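Glutathione S-transferase (Sulfitobacter, PDB 4GF0) probably catalyses the conjugation of glutathione to electrophilic compounds, as a bacterial glutathione transferase homolog that binds glutathione between its two domains. Local coordinates at residues Leu71-Ala76 against Gln94-Met99; Tyr100-Thr105 against Asp163-Val168. One frame throughout, in Å; residues are numbered along the deposited sequence.

Contact 1: residues Leu71-Ala76 against Gln94-Met99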
loop_
_atom_site.group_PDB
_atom_site.type_symbol
_atom_site.label_atom_id
_atom_site.label_comp_id
_atom_site.label_asym_id
_atom_site.label_seq_id
_atom_site.Cartn_x
_atom_site.Cartn_y
_atom_site.Cartn_z
ATOM N N LEU A 71 -2.267 -8.939 1.705
ATOM C CA LEU A 71 -2.513 -10.340 1.346
ATOM C C LEU A 71 -1.212 -11.075 1.077
ATOM O O LEU A 71 -1.092 -12.250 1.379
ATOM C CB LEU A 71 -3.379 -10.427 0.088
ATOM C CG LEU A 71 -4.774 -9.807 0.182
ATOM C CD1 LEU A 71 -5.645 -10.224 -0.998
ATOM C CD2 LEU A 71 -5.402 -10.216 1.464
ATOM N N LEU A 72 -0.253 -10.392 0.463
ATOM C CA LEU A 72 1.053 -11.007 0.204
ATOM C C LEU A 72 1.761 -11.346 1.520
ATOM O O LEU A 72 2.268 -12.462 1.705
ATOM C CB LEU A 72 1.919 -10.082 -0.664
ATOM C CG LEU A 72 1.505 -9.940 -2.134
ATOM C CD1 LEU A 72 2.302 -8.800 -2.819
ATOM C CD2 LEU A 72 1.731 -11.252 -2.858
ATOM N N ASP A 73 1.797 -10.406 2.456
ATOM C CA ASP A 73 2.385 -10.706 3.764
ATOM C C ASP A 73 1.618 -11.815 4.488
ATOM O O ASP A 73 2.211 -12.624 5.196
ATOM C CB ASP A 73 2.495 -9.439 4.638
ATOM C CG ASP A 73 3.931 -8.963 4.787
ATOM O OD1 ASP A 73 4.806 -9.805 5.095
ATOM O OD2 ASP A 73 4.194 -7.757 4.581
ATOM N N TYR A 74 0.302 -11.867 4.304
ATOM C CA TYR A 74 -0.483 -12.942 4.910
ATOM C C TYR A 74 -0.080 -14.323 4.371
ATOM O O TYR A 74 0.127 -15.279 5.137
ATOM C CB TYR A 74 -1.996 -12.704 4.732
ATOM C CG TYR A 74 -2.783 -13.813 5.385
ATOM C CD1 TYR A 74 -3.002 -13.811 6.750
ATOM C CD2 TYR A 74 -3.278 -14.875 4.642
ATOM C CE1 TYR A 74 -3.701 -14.844 7.369
ATOM C CE2 TYR A 74 -3.966 -15.921 5.258
ATOM C CZ TYR A 74 -4.178 -15.888 6.610
ATOM O OH TYR A 74 -4.850 -16.919 7.232
ATOM N N VAL A 75 0.042 -14.428 3.053
ATOM C CA VAL A 75 0.457 -15.684 2.434
ATOM C C VAL A 75 1.812 -16.139 2.960
ATOM O O VAL A 75 2.008 -17.309 3.280
ATOM C CB VAL A 75 0.476 -15.579 0.907
ATOM C CG1 VAL A 75 1.122 -16.850 0.304
ATOM C CG2 VAL A 75 -0.954 -15.423 0.413
ATOM N N ALA A 76 2.743 -15.201 3.073
ATOM C CA ALA A 76 4.056 -15.533 3.606
ATOM C C ALA A 76 3.955 -16.023 5.045
ATOM O O ALA A 76 4.659 -16.960 5.446
ATOM C CB ALA A 76 4.974 -14.317 3.514
ATOM N N GLN A 94 13.448 -3.602 2.731
ATOM C CA GLN A 94 13.675 -3.223 1.346
ATOM C C GLN A 94 12.620 -3.869 0.455
ATOM O O GLN A 94 12.181 -3.271 -0.519
ATOM C CB GLN A 94 15.095 -3.603 0.922
ATOM C CG GLN A 94 16.163 -2.809 1.656
ATOM C CD GLN A 94 17.551 -3.365 1.447
ATOM O OE1 GLN A 94 17.746 -4.585 1.424
ATOM N NE2 GLN A 94 18.534 -2.474 1.310
ATOM N N MET A 95 12.231 -5.095 0.803
ATOM C CA MET A 95 11.148 -5.798 0.125
ATOM C C MET A 95 9.862 -4.994 0.287
ATOM O O MET A 95 9.159 -4.735 -0.682
ATOM C CB MET A 95 10.965 -7.191 0.733
ATOM C CG MET A 95 9.795 -7.993 0.169
ATOM S SD MET A 95 9.365 -9.362 1.252
ATOM C CE MET A 95 8.488 -8.486 2.559
ATOM N N ARG A 96 9.565 -4.570 1.510
ATOM C CA ARG A 96 8.318 -3.838 1.753
ATOM C C ARG A 96 8.335 -2.431 1.179
ATOM O O ARG A 96 7.287 -1.898 0.820
ATOM C CB ARG A 96 7.936 -3.832 3.241
ATOM C CG ARG A 96 7.456 -5.204 3.712
ATOM C CD ARG A 96 6.765 -5.146 5.062
ATOM N NE ARG A 96 6.501 -6.514 5.506
ATOM C CZ ARG A 96 7.304 -7.206 6.310
ATOM N NH1 ARG A 96 8.407 -6.646 6.801
ATOM N NH2 ARG A 96 6.998 -8.462 6.624
ATOM N N SER A 97 9.518 -1.830 1.082
ATOM C CA SER A 97 9.626 -0.514 0.471
ATOM C C SER A 97 9.188 -0.622 -0.972
ATOM O O SER A 97 8.466 0.236 -1.474
ATOM C CB SER A 97 11.064 -0.004 0.525
ATOM O OG SER A 97 11.175 1.219 -0.188
ATOM N N ALA A 98 9.625 -1.684 -1.642
ATOM C CA ALA A 98 9.237 -1.893 -3.032
ATOM C C ALA A 98 7.727 -2.063 -3.118
ATOM O O ALA A 98 7.080 -1.499 -4.000
ATOM C CB ALA A 98 9.940 -3.118 -3.606
ATOM N N MET A 99 7.166 -2.830 -2.190
ATOM C CA MET A 99 5.725 -3.094 -2.197
ATOM C C MET A 99 4.903 -1.828 -1.959
ATOM O O MET A 99 3.936 -1.572 -2.667
ATOM C CB MET A 99 5.363 -4.196 -1.196
ATOM C CG MET A 99 6.032 -5.530 -1.522
ATOM S SD MET A 99 6.082 -6.656 -0.104
ATOM C CE MET A 99 4.345 -7.000 0.112
#
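Leu-72 of helix 68-78 meets Met-99 of helix 89-111 through a single methyl group: Met-99 CE lies 4.0 Å from Leu-72 CB and equally near its CD1. A bend at the last torsion of Met-99 (chi3 67°) turns that methyl toward the leucine, and Tyr-165 packs on both side chains. One residue on, Asp-73 holds Arg-96 in a salt bridge. The guanidinium presents its NE side: Arg-96 NE to Asp-73 OD2 is 2.8 Å in an almost straight hydrogen bond (N-H...O 179°), and Arg-96 NH2 to Asp-73 OD1 is 3.0 Å. Both oxygens are met on their syn side; carboxylate and guanidinium planes lie 24° apart. Two bonds, one to each oxygen, restrain the rotation of both groups. Met-95 CE lies 4.0 Å above one guanidinium face, toward its rim. With an alanine at Arg-96, the buried Asp-73 carboxylate would probably lose both bonds and its near charge partner, and be freer to turn. Asp-73 and Arg-96 make long, weak ion pairs with Arg-96 and Asp-73 of the second subunit, across the dimer interface. The arrangement is characteristic of the glutathione transferase domain interface, where the last helix of the thioredoxin-like domain packs on the first helix of the all-helical domain.

Contact 2: residues Tyr100-Thr105 against Asp163-Val168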
loop_
_atom_site.group_PDB
_atom_site.type_symbol
_atom_site.label_atom_id
_atom_site.label_comp_id
_atom_site.label_asym_id
_atom_site.label_seq_id
_atom_site.Cartn_x
_atom_site.Cartn_y
_atom_site.Cartn_z
ATOM N N TYR A 100 5.288 -1.028 -0.977
ATOM C CA TYR A 100 4.554 0.209 -0.728
ATOM C C TYR A 100 4.730 1.211 -1.854
ATOM O O TYR A 100 3.806 1.967 -2.142
ATOM C CB TYR A 100 4.930 0.832 0.616
ATOM C CG TYR A 100 4.167 0.228 1.777
ATOM C CD1 TYR A 100 2.929 0.727 2.151
ATOM C CD2 TYR A 100 4.688 -0.838 2.496
ATOM C CE1 TYR A 100 2.221 0.182 3.212
ATOM C CE2 TYR A 100 3.987 -1.399 3.558
ATOM C CZ TYR A 100 2.760 -0.876 3.911
ATOM O OH TYR A 100 2.073 -1.410 4.967
ATOM N N TYR A 101 5.905 1.227 -2.483
ATOM C CA TYR A 101 6.109 2.088 -3.653
ATOM C C TYR A 101 5.126 1.713 -4.760
ATOM O O TYR A 101 4.518 2.573 -5.402
ATOM C CB TYR A 101 7.543 1.991 -4.189
ATOM C CG TYR A 101 7.739 2.816 -5.437
ATOM C CD1 TYR A 101 7.937 4.183 -5.356
ATOM C CD2 TYR A 101 7.700 2.230 -6.693
ATOM C CE1 TYR A 101 8.103 4.948 -6.486
ATOM C CE2 TYR A 101 7.873 2.995 -7.842
ATOM C CZ TYR A 101 8.076 4.350 -7.725
ATOM O OH TYR A 101 8.240 5.123 -8.849
ATOM N N LEU A 102 4.988 0.417 -5.001
ATOM C CA LEU A 102 4.051 -0.050 -6.012
ATOM C C LEU A 102 2.617 0.329 -5.628
ATOM O O LEU A 102 1.859 0.825 -6.465
ATOM C CB LEU A 102 4.191 -1.571 -6.220
ATOM C CG LEU A 102 5.555 -1.968 -6.813
ATOM C CD1 LEU A 102 5.671 -3.497 -6.862
ATOM C CD2 LEU A 102 5.786 -1.378 -8.205
ATOM N N ALA A 103 2.262 0.132 -4.360
ATOM C CA ALA A 103 0.906 0.427 -3.883
ATOM C C ALA A 103 0.540 1.908 -3.923
ATOM O O ALA A 103 -0.604 2.260 -4.223
ATOM C CB ALA A 103 0.713 -0.110 -2.456
ATOM N N SER A 104 1.505 2.774 -3.621
ATOM C CA SER A 104 1.234 4.204 -3.420
ATOM C C SER A 104 1.570 5.067 -4.627
ATOM O O SER A 104 1.062 6.196 -4.760
ATOM C CB SER A 104 2.029 4.714 -2.212
ATOM O OG SER A 104 3.430 4.639 -2.455
ATOM N N THR A 105 2.443 4.567 -5.494
ATOM C CA THR A 105 2.968 5.396 -6.578
ATOM C C THR A 105 2.763 4.774 -7.954
ATOM O O THR A 105 2.131 5.375 -8.821
ATOM C CB THR A 105 4.465 5.715 -6.370
ATOM O OG1 THR A 105 4.657 6.236 -5.051
ATOM C CG2 THR A 105 4.940 6.754 -7.379
ATOM N N ASP A 163 8.482 -9.469 -5.624
ATOM C CA ASP A 163 8.593 -9.904 -7.012
ATOM C C ASP A 163 7.259 -10.164 -7.733
ATOM O O ASP A 163 7.070 -9.660 -8.839
ATOM C CB ASP A 163 9.576 -11.071 -7.130
ATOM C CG ASP A 163 10.969 -10.678 -6.685
ATOM O OD1 ASP A 163 11.508 -9.707 -7.266
ATOM O OD2 ASP A 163 11.504 -11.308 -5.737
ATOM N N PRO A 164 6.331 -10.923 -7.122
ATOM C CA PRO A 164 5.039 -11.052 -7.809
ATOM C C PRO A 164 4.352 -9.707 -7.981
ATOM O O PRO A 164 3.730 -9.452 -9.007
ATOM C CB PRO A 164 4.212 -11.893 -6.834
ATOM C CG PRO A 164 5.222 -12.702 -6.108
ATOM C CD PRO A 164 6.404 -11.802 -5.937
ATOM N N TYR A 165 4.457 -8.869 -6.958
ATOM C CA TYR A 165 3.893 -7.530 -6.991
ATOM C C TYR A 165 4.498 -6.737 -8.149
ATOM O O TYR A 165 3.765 -6.167 -8.967
ATOM C CB TYR A 165 4.151 -6.827 -5.646
ATOM C CG TYR A 165 3.129 -5.796 -5.241
ATOM C CD1 TYR A 165 2.373 -5.109 -6.190
ATOM C CD2 TYR A 165 2.936 -5.488 -3.903
ATOM C CE1 TYR A 165 1.429 -4.144 -5.804
ATOM C CE2 TYR A 165 2.003 -4.546 -3.510
ATOM C CZ TYR A 165 1.260 -3.872 -4.456
ATOM O OH TYR A 165 0.349 -2.932 -4.027
ATOM N N LEU A 166 5.826 -6.722 -8.248
ATOM C CA LEU A 166 6.496 -5.943 -9.297
ATOM C C LEU A 166 6.198 -6.512 -10.672
ATOM O O LEU A 166 6.002 -5.770 -11.628
ATOM C CB LEU A 166 8.009 -5.910 -9.063
ATOM C CG LEU A 166 8.807 -5.106 -10.090
ATOM C CD1 LEU A 166 8.414 -3.630 -10.027
ATOM C CD2 LEU A 166 10.296 -5.295 -9.824
ATOM N N PHE A 167 6.151 -7.832 -10.766
ATOM C CA PHE A 167 5.886 -8.474 -12.049
ATOM C C PHE A 167 4.541 -8.050 -12.643
ATOM O O PHE A 167 4.450 -7.682 -13.817
ATOM C CB PHE A 167 5.919 -9.988 -11.882
ATOM C CG PHE A 167 5.570 -10.735 -13.132
ATOM C CD1 PHE A 167 6.426 -10.721 -14.220
ATOM C CD2 PHE A 167 4.388 -11.449 -13.215
ATOM C CE1 PHE A 167 6.110 -11.425 -15.388
ATOM C CE2 PHE A 167 4.063 -12.149 -14.376
ATOM C CZ PHE A 167 4.925 -12.132 -15.461
ATOM N N VAL A 168 3.488 -8.116 -11.839
ATOM C CA VAL A 168 2.171 -7.772 -12.354
ATOM C C VAL A 168 2.093 -6.296 -12.747
ATOM O O VAL A 168 1.490 -5.948 -13.760
ATOM C CB VAL A 168 1.046 -8.170 -11.368
ATOM C CG1 VAL A 168 -0.293 -7.649 -11.868
ATOM C CG2 VAL A 168 1.005 -9.687 -11.220
#
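Tyr-100 O is gripped twice by Ser-104, by the backbone N at 2.9 Å and by OG at 2.7 Å, the two donors coming from opposite faces of the carbonyl plane. These two hydrogen bonds lie just where helix 89-111 widens into a pi-type turn at 102-105, on the face turned from helix 162-170. The two helices belong to the all-helical C-terminal domain of the glutathione transferase fold, and the axes of segments 100-105 and 163-168 cross at 38° and approach to 10.2 Å. Leu-102 fills the space between them. Its CB sits over one face of the Tyr-165 ring in a CH-pi contact, 4.1 Å from the centroid and 21° off the normal. Its CD1 reaches the start of the next residue, 3.5 Å from Leu-166 N, while Leu-102 CD2 meets Leu-166 CD1 at 3.9 Å, the two leucine side chains running at about a right angle. Tyr-165 also lines the glutathione pocket and touches the bound tripeptide, so Leu-102 acts as a second-shell residue that backs this ring. With CG opposite the backbone N (chi1 -151°), the tyrosine side chain reaches obliquely toward helix 89-111 until Tyr-165 OH stands 3.3 Å from Ala-103 CB.

Overall arrangement
Contacts 1 and 2 come in series along the chain, and their centres are only 9 Å apart. Helix 89-111 is common to both: its 94-99 part packs on helix 68-78 of the thioredoxin-like domain, and the next turns, 100-105, pack on helix 162-170 within the helical domain. Tyr-165 joins them directly, its CD2 lying 3.5 Å from Leu-72 CD1. Contact 1 therefore ties the two domains together, whereas contact 2 lies buried within the second domain, beside the glutathione pocket that the domains enclose. Both also touch the second subunit, where Tyr-100 stacks on its counterpart Tyr-100, so one helix serves domain pairing, pocket and dimer.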